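Local coordinates for protein listeriolysin O (Listeria monocytogenes, PDB 4CDB) that binds cholesterol-containing host membranes, where it changes shape, inserts and assembles into an oligomeric pore that lyses the cell, at residues K34-V45 against E358-I369. Sequence-based numbering, arbitrary orientation.
With NA (sodium ion), chain H; NA (sodium ion), chain K; NA (sodium ion), chain R.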
loop_
_atom_site.group_PDB
_atom_site.type_symbol
_atom_site.label_atom_id
_atom_site.label_comp_id
_atom_site.label_asym_id
_atom_site.label_seq_id
_atom_site.Cartn_x
_atom_site.Cartn_y
_atom_site.Cartn_z
ATOM N N LYS A 34 -15.389 24.595 2.164
ATOM C CA LYS A 34 -14.821 23.618 3.089
ATOM C C LYS A 34 -14.346 22.363 2.361
ATOM O O LYS A 34 -13.488 21.632 2.855
ATOM C CB LYS A 34 -15.841 23.239 4.167
ATOM C CG LYS A 34 -16.913 22.269 3.693
ATOM C CD LYS A 34 -17.692 21.685 4.856
ATOM C CE LYS A 34 -18.092 20.241 4.581
ATOM N NZ LYS A 34 -19.021 20.114 3.425
ATOM N N ASN A 35 -14.906 22.124 1.180
ATOM C CA ASN A 35 -14.573 20.939 0.404
ATOM C C ASN A 35 -13.300 21.122 -0.413
ATOM O O ASN A 35 -12.813 20.176 -1.031
ATOM C CB ASN A 35 -15.738 20.567 -0.514
ATOM C CG ASN A 35 -17.022 20.302 0.250
ATOM O OD1 ASN A 35 -17.039 19.535 1.213
ATOM N ND2 ASN A 35 -18.106 20.943 -0.173
ATOM N N ASN A 36 -12.760 22.338 -0.408
ATOM C CA ASN A 36 -11.608 22.663 -1.246
ATOM C C ASN A 36 -10.471 23.383 -0.517
ATOM O O ASN A 36 -9.527 23.859 -1.149
ATOM C CB ASN A 36 -12.055 23.481 -2.461
ATOM C CG ASN A 36 -13.026 22.726 -3.348
ATOM O OD1 ASN A 36 -12.927 21.508 -3.503
ATOM N ND2 ASN A 36 -13.973 23.447 -3.937
ATOM N N VAL A 37 -10.562 23.459 0.806
ATOM C CA VAL A 37 -9.537 24.124 1.607
ATOM C C VAL A 37 -8.279 23.268 1.783
ATOM O O VAL A 37 -7.158 23.763 1.657
ATOM C CB VAL A 37 -10.095 24.554 2.984
ATOM C CG1 VAL A 37 -8.973 24.801 3.976
ATOM C CG2 VAL A 37 -10.958 25.796 2.833
ATOM N N LEU A 38 -8.469 21.983 2.063
ATOM C CA LEU A 38 -7.345 21.077 2.278
ATOM C C LEU A 38 -7.182 20.123 1.100
ATOM O O LEU A 38 -7.965 19.185 0.934
ATOM C CB LEU A 38 -7.538 20.286 3.573
ATOM C CG LEU A 38 -7.689 21.109 4.854
ATOM C CD1 LEU A 38 -8.040 20.208 6.024
ATOM C CD2 LEU A 38 -6.414 21.877 5.140
ATOM N N VAL A 39 -6.159 20.365 0.286
ATOM C CA VAL A 39 -5.931 19.564 -0.911
ATOM C C VAL A 39 -4.472 19.145 -1.084
ATOM O O VAL A 39 -3.551 19.887 -0.739
ATOM C CB VAL A 39 -6.372 20.319 -2.185
ATOM C CG1 VAL A 39 -7.885 20.420 -2.250
ATOM C CG2 VAL A 39 -5.742 21.700 -2.225
ATOM N N TYR A 40 -4.275 17.942 -1.616
ATOM C CA TYR A 40 -2.958 17.507 -2.063
ATOM C C TYR A 40 -2.980 17.205 -3.558
ATOM O O TYR A 40 -3.611 16.244 -3.997
ATOM C CB TYR A 40 -2.473 16.277 -1.292
ATOM C CG TYR A 40 -1.251 15.644 -1.920
ATOM C CD1 TYR A 40 -0.011 16.270 -1.855
ATOM C CD2 TYR A 40 -1.337 14.430 -2.589
ATOM C CE1 TYR A 40 1.109 15.700 -2.435
ATOM C CE2 TYR A 40 -0.223 13.853 -3.171
ATOM C CZ TYR A 40 0.997 14.493 -3.091
ATOM O OH TYR A 40 2.108 13.920 -3.669
ATOM N N HIS A 41 -2.293 18.033 -4.336
ATOM C CA HIS A 41 -2.196 17.813 -5.771
ATOM C C HIS A 41 -0.921 17.041 -6.098
ATOM O O HIS A 41 0.181 17.585 -6.020
ATOM C CB HIS A 41 -2.234 19.145 -6.523
ATOM C CG HIS A 41 -3.499 19.916 -6.320
ATOM N ND1 HIS A 41 -4.734 19.436 -6.706
ATOM C CD2 HIS A 41 -3.725 21.135 -5.776
ATOM C CE1 HIS A 41 -5.662 20.324 -6.405
ATOM N NE2 HIS A 41 -5.077 21.366 -5.840
ATOM N N GLY A 42 -1.077 15.772 -6.461
ATOM C CA GLY A 42 0.060 14.908 -6.722
ATOM C C GLY A 42 0.704 15.122 -8.078
ATOM O O GLY A 42 0.500 16.156 -8.716
ATOM N N ASP A 43 1.487 14.140 -8.517
ATOM C CA ASP A 43 2.177 14.225 -9.798
ATOM C C ASP A 43 1.201 14.264 -10.964
ATOM O O ASP A 43 0.090 13.739 -10.879
ATOM C CB ASP A 43 3.125 13.039 -9.990
ATOM C CG ASP A 43 4.286 13.052 -9.020
ATOM O OD1 ASP A 43 4.563 14.120 -8.433
ATOM O OD2 ASP A 43 4.926 11.992 -8.849
ATOM N N ALA A 44 1.628 14.892 -12.052
ATOM C CA ALA A 44 0.896 14.842 -13.309
ATOM C C ALA A 44 1.697 14.004 -14.298
ATOM O O ALA A 44 2.829 14.353 -14.631
ATOM C CB ALA A 44 0.684 16.244 -13.855
ATOM N N VAL A 45 1.126 12.894 -14.758
ATOM C CA VAL A 45 1.814 12.048 -15.732
ATOM C C VAL A 45 1.648 12.607 -17.139
ATOM O O VAL A 45 0.557 12.567 -17.707
ATOM C CB VAL A 45 1.301 10.598 -15.699
ATOM C CG1 VAL A 45 1.945 9.783 -16.816
ATOM C CG2 VAL A 45 1.583 9.972 -14.346
ATOM N N GLU A 358 -17.845 21.744 11.298
ATOM C CA GLU A 358 -17.910 20.771 10.214
ATOM C C GLU A 358 -16.582 20.036 10.046
ATOM O O GLU A 358 -15.512 20.599 10.285
ATOM C CB GLU A 358 -18.305 21.457 8.906
ATOM C CG GLU A 358 -19.130 20.584 7.982
ATOM C CD GLU A 358 -20.569 20.438 8.439
ATOM O OE1 GLU A 358 -21.010 21.235 9.293
ATOM O OE2 GLU A 358 -21.259 19.528 7.937
ATOM N N LEU A 359 -16.663 18.776 9.633
ATOM C CA LEU A 359 -15.486 17.926 9.513
ATOM C C LEU A 359 -14.592 18.360 8.352
ATOM O O LEU A 359 -15.053 18.511 7.220
ATOM C CB LEU A 359 -15.913 16.465 9.345
ATOM C CG LEU A 359 -14.858 15.377 9.551
ATOM C CD1 LEU A 359 -14.207 15.514 10.917
ATOM C CD2 LEU A 359 -15.482 14.000 9.397
ATOM N N ALA A 360 -13.312 18.572 8.645
ATOM C CA ALA A 360 -12.336 18.946 7.626
ATOM C C ALA A 360 -11.806 17.704 6.922
ATOM O O ALA A 360 -11.285 16.796 7.568
ATOM C CB ALA A 360 -11.190 19.722 8.252
ATOM N N VAL A 361 -11.935 17.672 5.600
ATOM C CA VAL A 361 -11.510 16.515 4.821
ATOM C C VAL A 361 -10.383 16.881 3.856
ATOM O O VAL A 361 -10.466 17.882 3.142
ATOM C CB VAL A 361 -12.686 15.912 4.021
ATOM C CG1 VAL A 361 -12.258 14.624 3.321
ATOM C CG2 VAL A 361 -13.885 15.661 4.936
ATOM N N ILE A 362 -9.330 16.071 3.845
ATOM C CA ILE A 362 -8.232 16.270 2.907
ATOM C C ILE A 362 -8.551 15.643 1.550
ATOM O O ILE A 362 -8.780 14.437 1.446
ATOM C CB ILE A 362 -6.909 15.686 3.436
ATOM C CG1 ILE A 362 -6.535 16.320 4.775
ATOM C CG2 ILE A 362 -5.794 15.898 2.426
ATOM C CD1 ILE A 362 -5.145 15.934 5.264
ATOM N N LYS A 363 -8.562 16.471 0.510
ATOM C CA LYS A 363 -8.837 15.996 -0.839
ATOM C C LYS A 363 -7.544 15.685 -1.588
ATOM O O LYS A 363 -6.755 16.583 -1.879
ATOM C CB LYS A 363 -9.669 17.026 -1.607
ATOM C CG LYS A 363 -9.967 16.640 -3.044
ATOM C CD LYS A 363 -11.118 17.464 -3.602
ATOM C CE LYS A 363 -12.390 17.235 -2.795
ATOM N NZ LYS A 363 -13.539 18.037 -3.304
ATOM N N ASN A 364 -7.331 14.409 -1.896
ATOM C CA ASN A 364 -6.120 13.987 -2.594
ATOM C C ASN A 364 -6.383 13.573 -4.036
ATOM O O ASN A 364 -7.384 12.922 -4.332
ATOM C CB ASN A 364 -5.449 12.822 -1.862
ATOM C CG ASN A 364 -5.109 13.150 -0.427
ATOM O OD1 ASN A 364 -4.003 13.596 -0.125
ATOM N ND2 ASN A 364 -6.060 12.927 0.471
ATOM N N ASN A 365 -5.476 13.956 -4.928
ATOM C CA ASN A 365 -5.479 13.450 -6.295
ATOM C C ASN A 365 -4.055 13.343 -6.830
ATOM O O ASN A 365 -3.252 14.265 -6.679
ATOM C CB ASN A 365 -6.346 14.319 -7.211
ATOM C CG ASN A 365 -5.662 15.607 -7.615
ATOM O OD1 ASN A 365 -5.330 15.804 -8.783
ATOM N ND2 ASN A 365 -5.447 16.493 -6.649
ATOM N N SER A 366 -3.740 12.206 -7.439
ATOM C CA SER A 366 -2.394 11.968 -7.945
ATOM C C SER A 366 -2.405 11.003 -9.120
ATOM O O SER A 366 -3.139 10.014 -9.116
ATOM C CB SER A 366 -1.495 11.420 -6.835
ATOM O OG SER A 366 -0.202 11.118 -7.329
ATOM N N GLU A 367 -1.590 11.299 -10.126
ATOM C CA GLU A 367 -1.415 10.397 -11.252
ATOM C C GLU A 367 -0.070 9.702 -11.123
ATOM O O GLU A 367 0.897 10.293 -10.643
ATOM C CB GLU A 367 -1.484 11.161 -12.575
ATOM C CG GLU A 367 -2.815 11.840 -12.837
ATOM C CD GLU A 367 -2.815 12.638 -14.126
ATOM O OE1 GLU A 367 -1.735 12.785 -14.735
ATOM O OE2 GLU A 367 -3.895 13.115 -14.530
ATOM N N TYR A 368 -0.013 8.443 -11.546
ATOM C CA TYR A 368 1.222 7.675 -11.470
ATOM C C TYR A 368 1.313 6.623 -12.572
ATOM O O TYR A 368 0.306 6.240 -13.169
ATOM C CB TYR A 368 1.370 7.023 -10.091
ATOM C CG TYR A 368 0.324 5.980 -9.766
ATOM C CD1 TYR A 368 -0.900 6.339 -9.216
ATOM C CD2 TYR A 368 0.568 4.631 -9.998
ATOM C CE1 TYR A 368 -1.856 5.383 -8.913
ATOM C CE2 TYR A 368 -0.379 3.672 -9.701
ATOM C CZ TYR A 368 -1.589 4.052 -9.158
ATOM O OH TYR A 368 -2.531 3.093 -8.864
ATOM N N ILE A 369 2.531 6.166 -12.839
ATOM C CA ILE A 369 2.750 5.124 -13.829
ATOM C C ILE A 369 2.849 3.766 -13.150
ATOM O O ILE A 369 3.756 3.523 -12.352
ATOM C CB ILE A 369 4.030 5.380 -14.643
ATOM C CG1 ILE A 369 3.907 6.685 -15.433
ATOM C CG2 ILE A 369 4.309 4.214 -15.576
ATOM C CD1 ILE A 369 5.156 7.056 -16.208
HETATM NA NA NA H . -2.243 13.252 1.536
HETATM NA NA NA K . -2.929 3.001 -6.102
HETATM NA NA NA R . 6.320 10.844 -6.849
HETATM O O HOH W 1 -13.950 19.306 4.628
HETATM O O HOH W 2 -11.014 20.517 2.747
HETATM O O HOH W 3 3.459 9.590 -9.724
HETATM O O HOH W 4 -4.672 12.634 3.152
HETATM O O HOH W 5 -1.692 14.443 4.070
#
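Asn365 has its CG between the backbone N and the carbonyl carbon (chi1 77°), and His41 has its CG beside its own N; together these settings bring amide and imidazole to each other on one face of the sheet. Asn365 ND2 donates to His41 ND1 at 3.0 Å, with the acceptor close to the amide plane but the donor tilted out of the ring plane, the two flat groups standing 76° apart. The extended chain of Glu367 carries OE1 to the backbone N of Val45, 2.9 Å away, while Val45 CG2 lies 3.7 Å from Glu367 CB.

Beneath these side chains the two backbones run parallel. Lys363 N gives a nearly straight bond (178°) to Leu38 O, Tyr40 N returns one to Lys363 O, and Asn365 N and Gly42 N continue the exchange with Tyr40 O and Asn365 O. Past the strand, Glu367 N still reaches Asp43 O. Toward the start of 34-45 the backbone-to-backbone bonds give way to two waters, which tie Lys34 O to Leu359 and Val361; Lys363 NZ reaches Asn35 O in a weak bond, and Leu38 CD1 packs on Ala360 CB.

On the other face, Asn364 OD1 sits 3.3 Å from Tyr40 CB and binds a sodium ion at 2.4 Å, a site shared with Ile180 O; its ND2 bonds Gln72 O. Tyr40 OH, Asp43 N and Ser366 OG all converge on Ser177 OG, so this face lies against helix 176-183, a segment that probably refolds into a membrane-spanning beta strand in the pore. The contact thus adds a short parallel edge strand to the long strand 362-385 of the cholesterol-dependent cytolysin fold, whose other neighbour here is the antiparallel strand 59-74.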